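Local structure of methionine-binding lipoprotein metQ (Bacillus subtilis subsp. subtilis, 4GOT) at residues Y59-P64 against A205-V210. The protein probably binds methionine and passes it to the membrane permease of the MetNPQ ABC importer, and probably also serves methionine sulfoxide uptake. Residues are numbered along the deposited sequence; the frame is centred on the assembly and turned at random.
Sequences YFQHIP and ANIIAV. With MSE (selenomethionine), chain B.
Ile207 N donates to Gln61 O at 2.9 Å, the one direct hydrogen bond between residues 59-64 and 205-210, on neighbouring strands of a mixed sheet in this two-lobed periplasmic-binding-protein fold. The pairing is loose: a water accepts from Phe60 N and Gln61 NE2 and donates to Ile207 O, and a second joins Ile63 N to Ala205 O where the helix begins. Ile208 CD1 packs on Tyr59 CB at 3.4 Å, while Gln61 crosses Ile207 and brings NE2 to 3.5 Å from Ala209 CB.

At the pocket end, His62 can be followed outward. Its CB sits 3.1 Å from Ala205 O; CG, placed between backbone N and carbonyl carbon (chi1 40°), turns one face of the imidazole to the ligand, whose selenium lies 3.1 Å above the ring plane, offset toward the rim. CD2 and CE1 both approach SE, and NE2 comes closest, 3.2 Å from the ligand SE. ND1 caps the helix by accepting from Tyr65 N, while NE2, one carbon further round the ring, is hydrogen-bonded to Glu116. Replacing His62 by an alanine is likely to take away the ring face on which the selenium rests and to leave Tyr65 N and Glu116 without this partner.

Asn206 reads the ligand's polar end with both amide atoms. OD1, also bonded to His17, accepts from the selenomethionine N at 2.9 Å, and ND2 donates to its carboxylate O at 2.8 Å, with an N-H...O angle of 167°.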
loop_
_atom_site.group_PDB
_atom_site.type_symbol
_atom_site.label_atom_id
_atom_site.label_comp_id
_atom_site.label_asym_id
_atom_site.label_seq_id
_atom_site.Cartn_x
_atom_site.Cartn_y
_atom_site.Cartn_z
ATOM N N TYR A 59 0.436 -9.526 4.667
ATOM C CA TYR A 59 -0.005 -8.223 5.173
ATOM C C TYR A 59 0.883 -7.203 4.452
ATOM O O TYR A 59 2.038 -6.932 4.871
ATOM C CB TYR A 59 0.242 -8.193 6.683
ATOM C CG TYR A 59 -0.127 -6.944 7.414
ATOM C CD1 TYR A 59 -1.137 -6.117 6.971
ATOM C CD2 TYR A 59 0.499 -6.631 8.627
ATOM C CE1 TYR A 59 -1.470 -4.994 7.684
ATOM C CE2 TYR A 59 0.156 -5.511 9.352
ATOM C CZ TYR A 59 -0.801 -4.681 8.872
ATOM O OH TYR A 59 -1.180 -3.586 9.581
ATOM N N PHE A 60 0.380 -6.730 3.314
ATOM C CA PHE A 60 1.141 -5.824 2.431
ATOM C C PHE A 60 0.324 -5.036 1.406
ATOM O O PHE A 60 0.849 -4.051 0.905
ATOM C CB PHE A 60 2.286 -6.582 1.688
ATOM C CG PHE A 60 1.822 -7.264 0.434
ATOM C CD1 PHE A 60 0.990 -8.372 0.500
ATOM C CD2 PHE A 60 2.101 -6.714 -0.825
ATOM C CE1 PHE A 60 0.503 -8.955 -0.663
ATOM C CE2 PHE A 60 1.631 -7.306 -1.990
ATOM C CZ PHE A 60 0.839 -8.438 -1.899
ATOM N N GLN A 61 -0.926 -5.436 1.094
ATOM C CA GLN A 61 -1.664 -4.908 -0.084
ATOM C C GLN A 61 -3.017 -4.368 0.264
ATOM O O GLN A 61 -3.489 -4.568 1.369
ATOM C CB GLN A 61 -1.861 -6.047 -1.109
ATOM C CG GLN A 61 -2.944 -7.065 -0.726
ATOM C CD GLN A 61 -2.796 -8.401 -1.406
ATOM O OE1 GLN A 61 -2.720 -8.487 -2.634
ATOM N NE2 GLN A 61 -2.760 -9.483 -0.603
ATOM N N HIS A 62 -3.687 -3.779 -0.715
ATOM C CA HIS A 62 -5.106 -3.367 -0.562
ATOM C C HIS A 62 -5.971 -4.251 -1.486
ATOM O O HIS A 62 -5.446 -5.078 -2.219
ATOM C CB HIS A 62 -5.304 -1.874 -0.876
ATOM C CG HIS A 62 -4.495 -1.369 -2.046
ATOM N ND1 HIS A 62 -4.732 -1.744 -3.363
ATOM C CD2 HIS A 62 -3.464 -0.490 -2.089
ATOM C CE1 HIS A 62 -3.858 -1.141 -4.153
ATOM N NE2 HIS A 62 -3.053 -0.401 -3.405
ATOM N N ILE A 63 -7.290 -4.094 -1.415
ATOM C CA ILE A 63 -8.217 -4.956 -2.161
ATOM C C ILE A 63 -8.020 -4.803 -3.698
ATOM O O ILE A 63 -7.971 -5.809 -4.395
ATOM C CB ILE A 63 -9.704 -4.759 -1.724
ATOM C CG1 ILE A 63 -9.967 -5.296 -0.307
ATOM C CG2 ILE A 63 -10.701 -5.350 -2.744
ATOM C CD1 ILE A 63 -11.145 -4.625 0.377
ATOM N N PRO A 64 -7.878 -3.548 -4.213
ATOM C CA PRO A 64 -7.617 -3.394 -5.660
ATOM C C PRO A 64 -6.340 -4.141 -6.100
ATOM O O PRO A 64 -6.323 -4.777 -7.161
ATOM C CB PRO A 64 -7.525 -1.876 -5.811
ATOM C CG PRO A 64 -8.549 -1.361 -4.802
ATOM C CD PRO A 64 -8.229 -2.245 -3.597
ATOM N N ALA A 205 -7.314 0.752 1.870
ATOM C CA ALA A 205 -6.888 0.175 3.131
ATOM C C ALA A 205 -6.106 -1.117 2.882
ATOM O O ALA A 205 -6.475 -1.946 2.025
ATOM C CB ALA A 205 -8.081 -0.103 4.030
ATOM N N ASN A 206 -5.051 -1.308 3.650
ATOM C CA ASN A 206 -4.260 -2.529 3.563
ATOM C C ASN A 206 -4.914 -3.631 4.414
ATOM O O ASN A 206 -5.496 -3.357 5.459
ATOM C CB ASN A 206 -2.836 -2.279 4.085
ATOM C CG ASN A 206 -1.956 -1.514 3.093
ATOM O OD1 ASN A 206 -0.789 -1.779 3.021
ATOM N ND2 ASN A 206 -2.540 -0.569 2.304
ATOM N N ILE A 207 -4.757 -4.871 3.980
ATOM C CA ILE A 207 -5.523 -5.984 4.478
ATOM C C ILE A 207 -4.607 -7.158 4.834
ATOM O O ILE A 207 -3.420 -7.226 4.414
ATOM C CB ILE A 207 -6.574 -6.468 3.433
ATOM C CG1 ILE A 207 -5.904 -7.082 2.198
ATOM C CG2 ILE A 207 -7.575 -5.337 3.108
ATOM C CD1 ILE A 207 -6.750 -7.880 1.211
ATOM N N ILE A 208 -5.195 -8.063 5.607
ATOM C CA ILE A 208 -4.705 -9.403 5.754
ATOM C C ILE A 208 -5.367 -10.269 4.684
ATOM O O ILE A 208 -6.581 -10.277 4.551
ATOM C CB ILE A 208 -4.943 -9.941 7.174
ATOM C CG1 ILE A 208 -4.211 -9.050 8.193
ATOM C CG2 ILE A 208 -4.511 -11.397 7.242
ATOM C CD1 ILE A 208 -2.678 -9.165 8.211
ATOM N N ALA A 209 -4.545 -10.932 3.883
ATOM C CA ALA A 209 -5.028 -11.916 2.896
ATOM C C ALA A 209 -4.596 -13.330 3.301
ATOM O O ALA A 209 -3.478 -13.519 3.847
ATOM C CB ALA A 209 -4.531 -11.575 1.495
ATOM N N VAL A 210 -5.494 -14.288 3.040
ATOM C CA VAL A 210 -5.299 -15.706 3.323
ATOM C C VAL A 210 -5.761 -16.504 2.104
ATOM O O VAL A 210 -6.342 -15.945 1.165
ATOM C CB VAL A 210 -6.049 -16.126 4.632
ATOM C CG1 VAL A 210 -5.521 -15.327 5.855
ATOM C CG2 VAL A 210 -7.576 -15.948 4.483
HETATM N N MSE B 300 1.289 -0.441 1.545
HETATM C CA MSE B 300 1.024 0.031 0.153
HETATM C C MSE B 300 0.023 1.232 0.097
HETATM O O MSE B 300 -1.005 1.115 0.709
HETATM O OXT MSE B 300 0.164 2.293 -0.563
HETATM C CB MSE B 300 0.434 -1.138 -0.653
HETATM C CG MSE B 300 0.379 -0.944 -2.135
HETATM SE SE MSE B 300 -0.589 -2.398 -3.068
HETATM C CE MSE B 300 0.924 -3.846 -2.978
HETATM O O HOH W 1 -2.106 -8.330 2.324
HETATM O O HOH W 2 -8.479 -2.135 0.224
#